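Local coordinates for putative outer membrane protein (LpxR) (Salmonella typhimurium, PDB 3FID) that removes acyl chains from lipid A, as a zinc-binding, lipopolysaccharide-modifying beta-barrel enzyme of the outer membrane, at residues A[33-42]-A[202-210]; A[133-141]-A[232-242]. One frame throughout, in Å; residues are numbered along the deposited sequence.

Both contacts belong to the LpxR beta-barrel, but to different levels of it. Contact 1 (33-42 with 202-210) is buried near the middle of the barrel, its centre about 7 Å from that of the chain; contact 2 (133-141 with 232-242) joins loops beyond one barrel end, about 21 Å from the chain centre. Their centres lie 26 Å apart and their nearest atoms about 6 Å apart, without touching. Zinc sites lie closer to contact 1: it holds ligands Thr-34 and Tyr-41, and the side chain of Phe-38 is about 3 Å from that of zinc-binding His-54. In contact 2 the Thr-233 side chain is about 9 Å from that of zinc-binding His-84.

Contact 1. Residues A[33-42]-A[202-210]; sequences YTAGLFLGYS and LSRRGLIHT. With ZN (zinc ion), chain G; ZN (zinc ion), chain D.
Inside the barrel, a type I' beta turn of the long loop 202-210 rests on the inward face of strand 33-42, where Phe-38 meets Arg-205 and Leu-207. The Phe-38 ring lies flat beneath Arg-205: Arg-205 CB sits over the ring centre in a CH-pi contact, 3.7 Å from the centroid and 6° off the normal. The arginine then runs across the ring, its CD 3.6 Å from Phe-38 CD2, and brings one face of its guanidinium over Phe-38 CB. With CG anti to the backbone N (chi1 170°), Phe-38 extends far enough inward for its CZ to meet Leu-207 CD1 at 3.8 Å, near the ring plane. Arg-205 O comes within 3.2 Å of Phe-38 CD1 and is buried without a polar partner in the model.

Gly-36 and Gly-40 flank Phe-38 on the inner face and let the loop come close to the strand. Beside Gly-36 lies an edge of the Arg-205 guanidinium, while Leu-207 CD2 packs 3.6 Å from Gly-40 C. The Arg-205 guanidinium is held by Asp-58, which salt-bridges NH2 and hydrogen-bonds Tyr-33 OH. Arg-204 NH1 only approaches Ser-42 OG, which bonds Ser-52 OG; the arginine's NH2 salt-bridges Asp-196. The turn is closed by Leu-207 N bonding Arg-204 O at 3.0 Å, and Gly-206 suits its positive phi of 101°.

Two zinc ions bind along the same strand. Thr-34 supplies OG1 and O, the latter at 2.3 Å from its zinc, with Asp-10 as a further ligand; Tyr-41 OH binds another zinc with Ser-1 and His-43. Leu-37 and Leu-39 lie on the outer surface, whereas Tyr-33, Phe-38 and Ser-42 turn inward with Gly-36 and Gly-40 between them, the alternation expected of an outer-membrane beta-barrel strand, here with a loop folded into the interior.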
loop_
_atom_site.group_PDB
_atom_site.type_symbol
_atom_site.label_atom_id
_atom_site.label_comp_id
_atom_site.label_asym_id
_atom_site.label_seq_id
_atom_site.Cartn_x
_atom_site.Cartn_y
_atom_site.Cartn_z
ATOM N N TYR A 33 -8.053 -6.376 -2.375
ATOM C CA TYR A 33 -7.122 -6.181 -1.261
ATOM C C TYR A 33 -7.978 -6.057 -0.022
ATOM O O TYR A 33 -8.663 -5.055 0.190
ATOM C CB TYR A 33 -6.292 -4.924 -1.500
ATOM C CG TYR A 33 -5.323 -4.531 -0.416
ATOM C CD1 TYR A 33 -5.018 -3.180 -0.183
ATOM C CD2 TYR A 33 -4.663 -5.493 0.346
ATOM C CE1 TYR A 33 -4.077 -2.797 0.811
ATOM C CE2 TYR A 33 -3.714 -5.114 1.338
ATOM C CZ TYR A 33 -3.436 -3.780 1.563
ATOM O OH TYR A 33 -2.502 -3.436 2.545
ATOM N N THR A 34 -7.998 -7.123 0.764
ATOM C CA THR A 34 -8.986 -7.218 1.834
ATOM C C THR A 34 -8.506 -6.694 3.218
ATOM O O THR A 34 -9.302 -6.126 3.980
ATOM C CB THR A 34 -9.653 -8.644 1.914
ATOM O OG1 THR A 34 -10.820 -8.571 2.740
ATOM C CG2 THR A 34 -8.713 -9.714 2.453
ATOM N N ALA A 35 -7.227 -6.854 3.532
ATOM C CA ALA A 35 -6.710 -6.358 4.795
ATOM C C ALA A 35 -5.228 -6.076 4.699
ATOM O O ALA A 35 -4.486 -6.779 4.022
ATOM C CB ALA A 35 -6.970 -7.399 5.937
ATOM N N GLY A 36 -4.781 -5.066 5.442
ATOM C CA GLY A 36 -3.350 -4.859 5.632
ATOM C C GLY A 36 -3.056 -4.505 7.081
ATOM O O GLY A 36 -3.861 -3.823 7.739
ATOM N N LEU A 37 -1.932 -5.011 7.581
ATOM C CA LEU A 37 -1.358 -4.579 8.877
ATOM C C LEU A 37 0.113 -4.282 8.646
ATOM O O LEU A 37 0.808 -5.053 7.968
ATOM C CB LEU A 37 -1.483 -5.660 9.956
ATOM C CG LEU A 37 -1.172 -5.132 11.391
ATOM C CD1 LEU A 37 -1.918 -3.835 11.744
ATOM C CD2 LEU A 37 -1.475 -6.185 12.472
ATOM N N PHE A 38 0.584 -3.182 9.219
ATOM C CA PHE A 38 1.959 -2.716 9.010
ATOM C C PHE A 38 2.415 -2.037 10.304
ATOM O O PHE A 38 1.673 -1.257 10.894
ATOM C CB PHE A 38 1.980 -1.731 7.800
ATOM C CG PHE A 38 3.278 -0.972 7.611
ATOM C CD1 PHE A 38 3.571 0.127 8.406
ATOM C CD2 PHE A 38 4.164 -1.307 6.575
ATOM C CE1 PHE A 38 4.756 0.861 8.237
ATOM C CE2 PHE A 38 5.370 -0.576 6.371
ATOM C CZ PHE A 38 5.661 0.517 7.229
ATOM N N LEU A 39 3.627 -2.362 10.736
ATOM C CA LEU A 39 4.270 -1.700 11.873
ATOM C C LEU A 39 5.648 -1.312 11.390
ATOM O O LEU A 39 6.369 -2.129 10.782
ATOM C CB LEU A 39 4.318 -2.650 13.083
ATOM C CG LEU A 39 4.884 -2.187 14.434
ATOM C CD1 LEU A 39 4.176 -0.954 15.005
ATOM C CD2 LEU A 39 4.838 -3.334 15.458
ATOM N N GLY A 40 6.010 -0.049 11.584
ATOM C CA GLY A 40 7.280 0.426 11.044
ATOM C C GLY A 40 7.969 1.425 11.966
ATOM O O GLY A 40 7.337 2.057 12.800
ATOM N N TYR A 41 9.285 1.530 11.807
ATOM C CA TYR A 41 10.081 2.498 12.557
ATOM C C TYR A 41 11.041 3.175 11.603
ATOM O O TYR A 41 11.699 2.492 10.822
ATOM C CB TYR A 41 10.882 1.805 13.668
ATOM C CG TYR A 41 11.808 2.767 14.402
ATOM C CD1 TYR A 41 13.206 2.682 14.263
ATOM C CD2 TYR A 41 11.275 3.773 15.200
ATOM C CE1 TYR A 41 14.033 3.579 14.933
ATOM C CE2 TYR A 41 12.081 4.675 15.845
ATOM C CZ TYR A 41 13.454 4.565 15.723
ATOM O OH TYR A 41 14.208 5.464 16.425
ATOM N N SER A 42 11.102 4.512 11.680
ATOM C CA SER A 42 11.999 5.321 10.880
ATOM C C SER A 42 12.938 6.078 11.800
ATOM O O SER A 42 12.502 6.712 12.732
ATOM C CB SER A 42 11.200 6.340 10.075
ATOM O OG SER A 42 10.910 5.824 8.788
ATOM N N LEU A 202 5.834 1.128 -2.638
ATOM C CA LEU A 202 6.629 2.251 -2.156
ATOM C C LEU A 202 5.781 3.171 -1.249
ATOM O O LEU A 202 6.251 4.210 -0.799
ATOM C CB LEU A 202 7.247 3.045 -3.339
ATOM C CG LEU A 202 8.541 2.619 -4.065
ATOM C CD1 LEU A 202 9.797 2.695 -3.173
ATOM C CD2 LEU A 202 8.392 1.221 -4.718
ATOM N N SER A 203 4.552 2.768 -0.932
ATOM C CA SER A 203 3.715 3.591 -0.079
ATOM C C SER A 203 4.310 3.641 1.344
ATOM O O SER A 203 4.939 2.680 1.816
ATOM C CB SER A 203 2.251 3.125 -0.145
ATOM O OG SER A 203 2.003 2.019 0.697
ATOM N N ARG A 204 4.180 4.781 2.004
ATOM C CA ARG A 204 4.927 4.958 3.243
ATOM C C ARG A 204 4.180 4.347 4.437
ATOM O O ARG A 204 4.794 4.083 5.474
ATOM C CB ARG A 204 5.339 6.414 3.432
ATOM C CG ARG A 204 6.479 6.863 2.440
ATOM C CD ARG A 204 7.847 6.572 3.066
ATOM N NE ARG A 204 8.097 7.592 4.076
ATOM C CZ ARG A 204 8.940 7.484 5.091
ATOM N NH1 ARG A 204 9.639 6.366 5.287
ATOM N NH2 ARG A 204 9.049 8.488 5.929
ATOM N N ARG A 205 2.881 4.093 4.260
ATOM C CA ARG A 205 2.066 3.329 5.233
ATOM C C ARG A 205 2.253 3.830 6.670
ATOM O O ARG A 205 2.471 3.047 7.600
ATOM C CB ARG A 205 2.372 1.817 5.131
ATOM C CG ARG A 205 2.150 1.269 3.704
ATOM C CD ARG A 205 2.367 -0.236 3.609
ATOM N NE ARG A 205 1.327 -1.026 4.284
ATOM C CZ ARG A 205 1.178 -2.345 4.114
ATOM N NH1 ARG A 205 1.998 -2.995 3.296
ATOM N NH2 ARG A 205 0.196 -3.018 4.731
ATOM N N GLY A 206 2.161 5.142 6.849
ATOM C CA GLY A 206 2.272 5.714 8.191
ATOM C C GLY A 206 3.616 6.334 8.551
ATOM O O GLY A 206 3.672 7.202 9.406
ATOM N N LEU A 207 4.698 5.891 7.925
ATOM C CA LEU A 207 5.983 6.484 8.236
ATOM C C LEU A 207 6.023 7.935 7.764
ATOM O O LEU A 207 5.467 8.276 6.721
ATOM C CB LEU A 207 7.126 5.673 7.656
ATOM C CG LEU A 207 7.195 4.245 8.209
ATOM C CD1 LEU A 207 8.112 3.408 7.337
ATOM C CD2 LEU A 207 7.619 4.251 9.707
ATOM N N ILE A 208 6.664 8.777 8.563
ATOM C CA ILE A 208 6.722 10.227 8.296
ATOM C C ILE A 208 8.179 10.687 8.329
ATOM O O ILE A 208 8.917 10.337 9.245
ATOM C CB ILE A 208 5.867 11.021 9.343
ATOM C CG1 ILE A 208 4.363 10.742 9.108
ATOM C CG2 ILE A 208 6.168 12.549 9.287
ATOM C CD1 ILE A 208 3.424 11.254 10.241
ATOM N N HIS A 209 8.584 11.472 7.335
ATOM C CA HIS A 209 9.884 12.153 7.375
ATOM C C HIS A 209 9.556 13.625 7.524
ATOM O O HIS A 209 9.014 14.232 6.606
ATOM C CB HIS A 209 10.654 11.918 6.072
ATOM C CG HIS A 209 12.035 12.505 6.066
ATOM N ND1 HIS A 209 12.744 12.720 4.906
ATOM C CD2 HIS A 209 12.830 12.935 7.077
ATOM C CE1 HIS A 209 13.925 13.239 5.200
ATOM N NE2 HIS A 209 13.995 13.400 6.509
ATOM N N THR A 210 9.825 14.194 8.689
ATOM C CA THR A 210 9.481 15.596 8.906
ATOM C C THR A 210 10.518 16.337 9.713
ATOM O O THR A 210 11.195 15.750 10.551
ATOM C CB THR A 210 8.102 15.768 9.589
ATOM O OG1 THR A 210 7.742 17.161 9.573
ATOM C CG2 THR A 210 8.115 15.255 11.039
HETATM ZN ZN ZN G . -11.324 -7.169 3.651
HETATM ZN ZN ZN D . 15.137 7.513 15.970
#

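Contact 2. Residues A[133-141]-A[232-242]; sequences WQDQIENRY and YTLQGKTLQTK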
loop_
_atom_site.group_PDB
_atom_site.type_symbol
_atom_site.label_atom_id
_atom_site.label_comp_id
_atom_site.label_asym_id
_atom_site.label_seq_id
_atom_site.Cartn_x
_atom_site.Cartn_y
_atom_site.Cartn_z
ATOM N N TRP A 133 -9.741 -20.557 1.182
ATOM C CA TRP A 133 -8.385 -20.477 1.711
ATOM C C TRP A 133 -7.634 -21.811 1.533
ATOM O O TRP A 133 -6.432 -21.819 1.451
ATOM C CB TRP A 133 -8.393 -20.027 3.182
ATOM C CG TRP A 133 -8.403 -18.538 3.342
ATOM C CD1 TRP A 133 -9.423 -17.756 3.844
ATOM C CD2 TRP A 133 -7.326 -17.642 3.028
ATOM N NE1 TRP A 133 -9.041 -16.427 3.847
ATOM C CE2 TRP A 133 -7.763 -16.327 3.354
ATOM C CE3 TRP A 133 -6.034 -17.824 2.519
ATOM C CZ2 TRP A 133 -6.948 -15.184 3.172
ATOM C CZ3 TRP A 133 -5.221 -16.692 2.326
ATOM C CH2 TRP A 133 -5.700 -15.376 2.642
ATOM N N GLN A 134 -8.359 -22.937 1.446
ATOM C CA GLN A 134 -7.746 -24.254 1.191
ATOM C C GLN A 134 -7.109 -24.292 -0.192
ATOM O O GLN A 134 -6.193 -25.071 -0.433
ATOM C CB GLN A 134 -8.784 -25.417 1.351
ATOM C CG GLN A 134 -9.947 -25.400 0.369
ATOM C CD GLN A 134 -11.045 -26.458 0.656
ATOM O OE1 GLN A 134 -10.756 -27.575 1.121
ATOM N NE2 GLN A 134 -12.299 -26.109 0.356
ATOM N N ASP A 135 -7.629 -23.468 -1.103
ATOM C CA ASP A 135 -7.118 -23.402 -2.474
ATOM C C ASP A 135 -6.325 -22.100 -2.726
ATOM O O ASP A 135 -6.271 -21.591 -3.851
ATOM C CB ASP A 135 -8.299 -23.584 -3.464
ATOM C CG ASP A 135 -7.847 -23.953 -4.862
ATOM O OD1 ASP A 135 -6.764 -24.561 -5.009
ATOM O OD2 ASP A 135 -8.605 -23.650 -5.810
ATOM N N GLN A 136 -5.716 -21.548 -1.664
ATOM C CA GLN A 136 -4.900 -20.322 -1.787
ATOM C C GLN A 136 -3.665 -20.500 -2.673
ATOM O O GLN A 136 -3.286 -21.628 -2.992
ATOM C CB GLN A 136 -4.520 -19.785 -0.389
ATOM C CG GLN A 136 -3.500 -20.623 0.428
ATOM C CD GLN A 136 -3.208 -19.960 1.766
ATOM O OE1 GLN A 136 -2.732 -18.839 1.801
ATOM N NE2 GLN A 136 -3.519 -20.648 2.870
ATOM N N ILE A 137 -3.043 -19.385 -3.078
ATOM C CA ILE A 137 -1.764 -19.422 -3.789
ATOM C C ILE A 137 -0.683 -20.121 -2.958
ATOM O O ILE A 137 -0.529 -19.846 -1.778
ATOM C CB ILE A 137 -1.288 -17.991 -4.237
ATOM C CG1 ILE A 137 -2.365 -17.312 -5.123
ATOM C CG2 ILE A 137 0.061 -18.048 -4.955
ATOM C CD1 ILE A 137 -2.691 -18.030 -6.470
ATOM N N GLU A 138 0.057 -21.025 -3.593
ATOM C CA GLU A 138 1.108 -21.809 -2.925
ATOM C C GLU A 138 2.376 -20.998 -2.633
ATOM O O GLU A 138 2.627 -19.966 -3.286
ATOM C CB GLU A 138 1.481 -22.995 -3.800
ATOM C CG GLU A 138 2.344 -22.634 -4.998
ATOM C CD GLU A 138 2.597 -23.838 -5.925
ATOM O OE1 GLU A 138 3.122 -23.631 -7.032
ATOM O OE2 GLU A 138 2.245 -24.967 -5.553
ATOM N N ASN A 139 3.191 -21.491 -1.695
ATOM C CA ASN A 139 4.368 -20.769 -1.192
ATOM C C ASN A 139 5.383 -20.410 -2.273
ATOM O O ASN A 139 5.733 -21.249 -3.117
ATOM C CB ASN A 139 5.093 -21.564 -0.098
ATOM C CG ASN A 139 4.343 -21.589 1.229
ATOM O OD1 ASN A 139 3.812 -20.575 1.676
ATOM N ND2 ASN A 139 4.310 -22.766 1.877
ATOM N N ARG A 140 5.837 -19.157 -2.241
ATOM C CA ARG A 140 7.069 -18.756 -2.885
ATOM C C ARG A 140 7.708 -17.727 -1.984
ATOM O O ARG A 140 7.082 -16.733 -1.645
ATOM C CB ARG A 140 6.875 -18.184 -4.284
ATOM C CG ARG A 140 8.217 -17.756 -4.869
ATOM C CD ARG A 140 8.106 -17.151 -6.222
ATOM N NE ARG A 140 7.682 -18.107 -7.236
ATOM C CZ ARG A 140 7.494 -17.773 -8.511
ATOM N NH1 ARG A 140 7.704 -16.507 -8.911
ATOM N NH2 ARG A 140 7.098 -18.688 -9.385
ATOM N N TYR A 141 8.937 -18.017 -1.560
ATOM C CA TYR A 141 9.718 -17.137 -0.702
ATOM C C TYR A 141 10.511 -16.283 -1.633
ATOM O O TYR A 141 10.886 -16.734 -2.724
ATOM C CB TYR A 141 10.674 -17.955 0.174
ATOM C CG TYR A 141 10.016 -18.450 1.417
ATOM C CD1 TYR A 141 10.097 -17.727 2.606
ATOM C CD2 TYR A 141 9.281 -19.649 1.409
ATOM C CE1 TYR A 141 9.445 -18.165 3.772
ATOM C CE2 TYR A 141 8.647 -20.097 2.570
ATOM C CZ TYR A 141 8.735 -19.344 3.743
ATOM O OH TYR A 141 8.111 -19.789 4.878
ATOM N N TYR A 232 3.072 -12.225 -8.309
ATOM C CA TYR A 232 2.870 -13.623 -7.873
ATOM C C TYR A 232 1.507 -13.881 -7.203
ATOM O O TYR A 232 0.974 -14.988 -7.301
ATOM C CB TYR A 232 4.036 -14.060 -6.967
ATOM C CG TYR A 232 3.983 -15.529 -6.600
ATOM C CD1 TYR A 232 3.546 -15.929 -5.336
ATOM C CD2 TYR A 232 4.317 -16.522 -7.543
ATOM C CE1 TYR A 232 3.467 -17.292 -4.983
ATOM C CE2 TYR A 232 4.245 -17.891 -7.210
ATOM C CZ TYR A 232 3.801 -18.260 -5.935
ATOM O OH TYR A 232 3.731 -19.590 -5.594
ATOM N N THR A 233 0.916 -12.875 -6.539
ATOM C CA THR A 233 -0.449 -13.041 -6.007
ATOM C C THR A 233 -1.468 -13.412 -7.117
ATOM O O THR A 233 -2.486 -14.029 -6.830
ATOM C CB THR A 233 -0.997 -11.812 -5.187
ATOM O OG1 THR A 233 -1.359 -10.742 -6.074
ATOM C CG2 THR A 233 0.040 -11.302 -4.139
ATOM N N LEU A 234 -1.163 -13.028 -8.364
ATOM C CA LEU A 234 -2.040 -13.263 -9.520
ATOM C C LEU A 234 -1.548 -14.398 -10.413
ATOM O O LEU A 234 -2.357 -15.122 -11.011
ATOM C CB LEU A 234 -2.177 -11.984 -10.357
ATOM C CG LEU A 234 -2.895 -10.806 -9.668
ATOM C CD1 LEU A 234 -3.012 -9.608 -10.633
ATOM C CD2 LEU A 234 -4.271 -11.237 -9.076
ATOM N N GLN A 235 -0.229 -14.543 -10.499
ATOM C CA GLN A 235 0.401 -15.495 -11.449
ATOM C C GLN A 235 0.802 -16.827 -10.817
ATOM O O GLN A 235 1.143 -17.768 -11.527
ATOM C CB GLN A 235 1.621 -14.854 -12.088
ATOM C CG GLN A 235 1.266 -13.625 -12.942
ATOM C CD GLN A 235 2.482 -12.889 -13.415
ATOM O OE1 GLN A 235 3.396 -12.605 -12.638
ATOM N NE2 GLN A 235 2.503 -12.561 -14.691
ATOM N N GLY A 236 0.773 -16.893 -9.499
ATOM C CA GLY A 236 1.067 -18.126 -8.777
ATOM C C GLY A 236 -0.008 -19.190 -8.979
ATOM O O GLY A 236 -1.128 -18.901 -9.390
ATOM N N LYS A 237 0.330 -20.423 -8.631
ATOM C CA LYS A 237 -0.553 -21.552 -8.806
ATOM C C LYS A 237 -1.266 -21.862 -7.484
ATOM O O LYS A 237 -0.647 -21.814 -6.419
ATOM C CB LYS A 237 0.319 -22.731 -9.270
ATOM C CG LYS A 237 -0.417 -23.968 -9.727
ATOM C CD LYS A 237 0.590 -25.083 -10.081
ATOM C CE LYS A 237 0.738 -26.074 -8.918
ATOM N NZ LYS A 237 1.690 -27.172 -9.245
ATOM N N THR A 238 -2.561 -22.184 -7.548
ATOM C CA THR A 238 -3.361 -22.502 -6.349
ATOM C C THR A 238 -3.022 -23.885 -5.765
ATOM O O THR A 238 -2.597 -24.771 -6.501
ATOM C CB THR A 238 -4.862 -22.524 -6.672
ATOM O OG1 THR A 238 -5.103 -23.485 -7.725
ATOM C CG2 THR A 238 -5.362 -21.119 -7.098
ATOM N N LEU A 239 -3.245 -24.060 -4.456
ATOM C CA LEU A 239 -2.825 -25.286 -3.730
ATOM C C LEU A 239 -3.488 -26.585 -4.204
ATOM O O LEU A 239 -2.811 -27.604 -4.371
ATOM C CB LEU A 239 -3.101 -25.140 -2.228
ATOM C CG LEU A 239 -2.094 -24.412 -1.354
ATOM C CD1 LEU A 239 -2.662 -24.341 0.076
ATOM C CD2 LEU A 239 -0.745 -25.146 -1.369
ATOM N N GLN A 240 -4.801 -26.524 -4.421
ATOM C CA GLN A 240 -5.632 -27.693 -4.711
ATOM C C GLN A 240 -6.099 -27.799 -6.159
ATOM O O GLN A 240 -6.010 -28.877 -6.759
ATOM C CB GLN A 240 -6.844 -27.707 -3.811
ATOM C CG GLN A 240 -6.525 -27.815 -2.343
ATOM C CD GLN A 240 -7.785 -27.796 -1.551
ATOM O OE1 GLN A 240 -8.811 -27.294 -2.011
ATOM N NE2 GLN A 240 -7.735 -28.350 -0.358
ATOM N N THR A 241 -6.609 -26.712 -6.730
ATOM C CA THR A 241 -6.978 -26.744 -8.159
ATOM C C THR A 241 -5.770 -26.622 -9.072
ATOM O O THR A 241 -5.881 -26.844 -10.283
ATOM C CB THR A 241 -8.035 -25.680 -8.536
ATOM O OG1 THR A 241 -7.639 -24.386 -8.041
ATOM C CG2 THR A 241 -9.386 -26.037 -7.947
ATOM N N LYS A 242 -4.623 -26.237 -8.517
ATOM C CA LYS A 242 -3.364 -26.142 -9.283
ATOM C C LYS A 242 -3.445 -25.305 -10.563
ATOM O O LYS A 242 -2.896 -25.681 -11.602
ATOM C CB LYS A 242 -2.809 -27.541 -9.607
ATOM C CG LYS A 242 -2.419 -28.324 -8.376
ATOM C CD LYS A 242 -1.878 -29.696 -8.737
ATOM C CE LYS A 242 -1.461 -30.432 -7.479
ATOM N NZ LYS A 242 -2.600 -30.497 -6.515
HETATM O O HOH W 1 3.198 -21.110 -7.749
HETATM O O HOH W 2 -0.135 -26.159 -5.970
HETATM O O HOH W 3 3.849 -25.343 -8.995
#
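A loop-to-loop contact at one end of the LpxR barrel joins the residues leading into strand 140-157, Ile-137 and its neighbours, to helix 232-235 and the turn after it. At its middle is an isolated antiparallel beta bridge, with Ile-137 and Thr-238 forming a non-hydrogen-bonded pair. Glu-138 N bonds Lys-237 O at 3.0 Å on one side of the pair, and Leu-239 N bonds Gln-136 O at 2.8 Å on the other.

Asp-135 fastens one end, since a carboxylate can accept several N-H and O-H groups at once. OD1 takes Gln-240 N almost end-on and Thr-241 N from above the carboxylate plane, while the syn lone pair of OD2 receives Thr-241 OG1 at 2.5 Å. Thr-241 OG1 in turn accepts from Thr-238 OG1, so the hydroxyls form a chain ending on the acid; Ala-72 N is a further donor to OD2.

Tyr-232 anchors the other end, its aromatic ring offering apolar surfaces and its hydroxyl a polar tip. Ile-137 CG2 packs 3.5 Å from Tyr-232 CE1. Over one face comes Arg-140 CB, 3.8 Å from the centroid of the Tyr-232 ring in a CH-pi contact; the bend at chi3 (-67°) sets NE above the CE2 rim, with the guanidinium reaching past it, its plane 34° from the ring's, and its NH1 bonds Asn-174 O. Glu-138 and Lys-237 are linked through a water between OE1 and NZ. The hydroxyl of Tyr-232 donates to Glu-138 O at 2.6 Å, from 47° above the carbonyl plane, and accepts from another water that also donates to Glu-138 OE1.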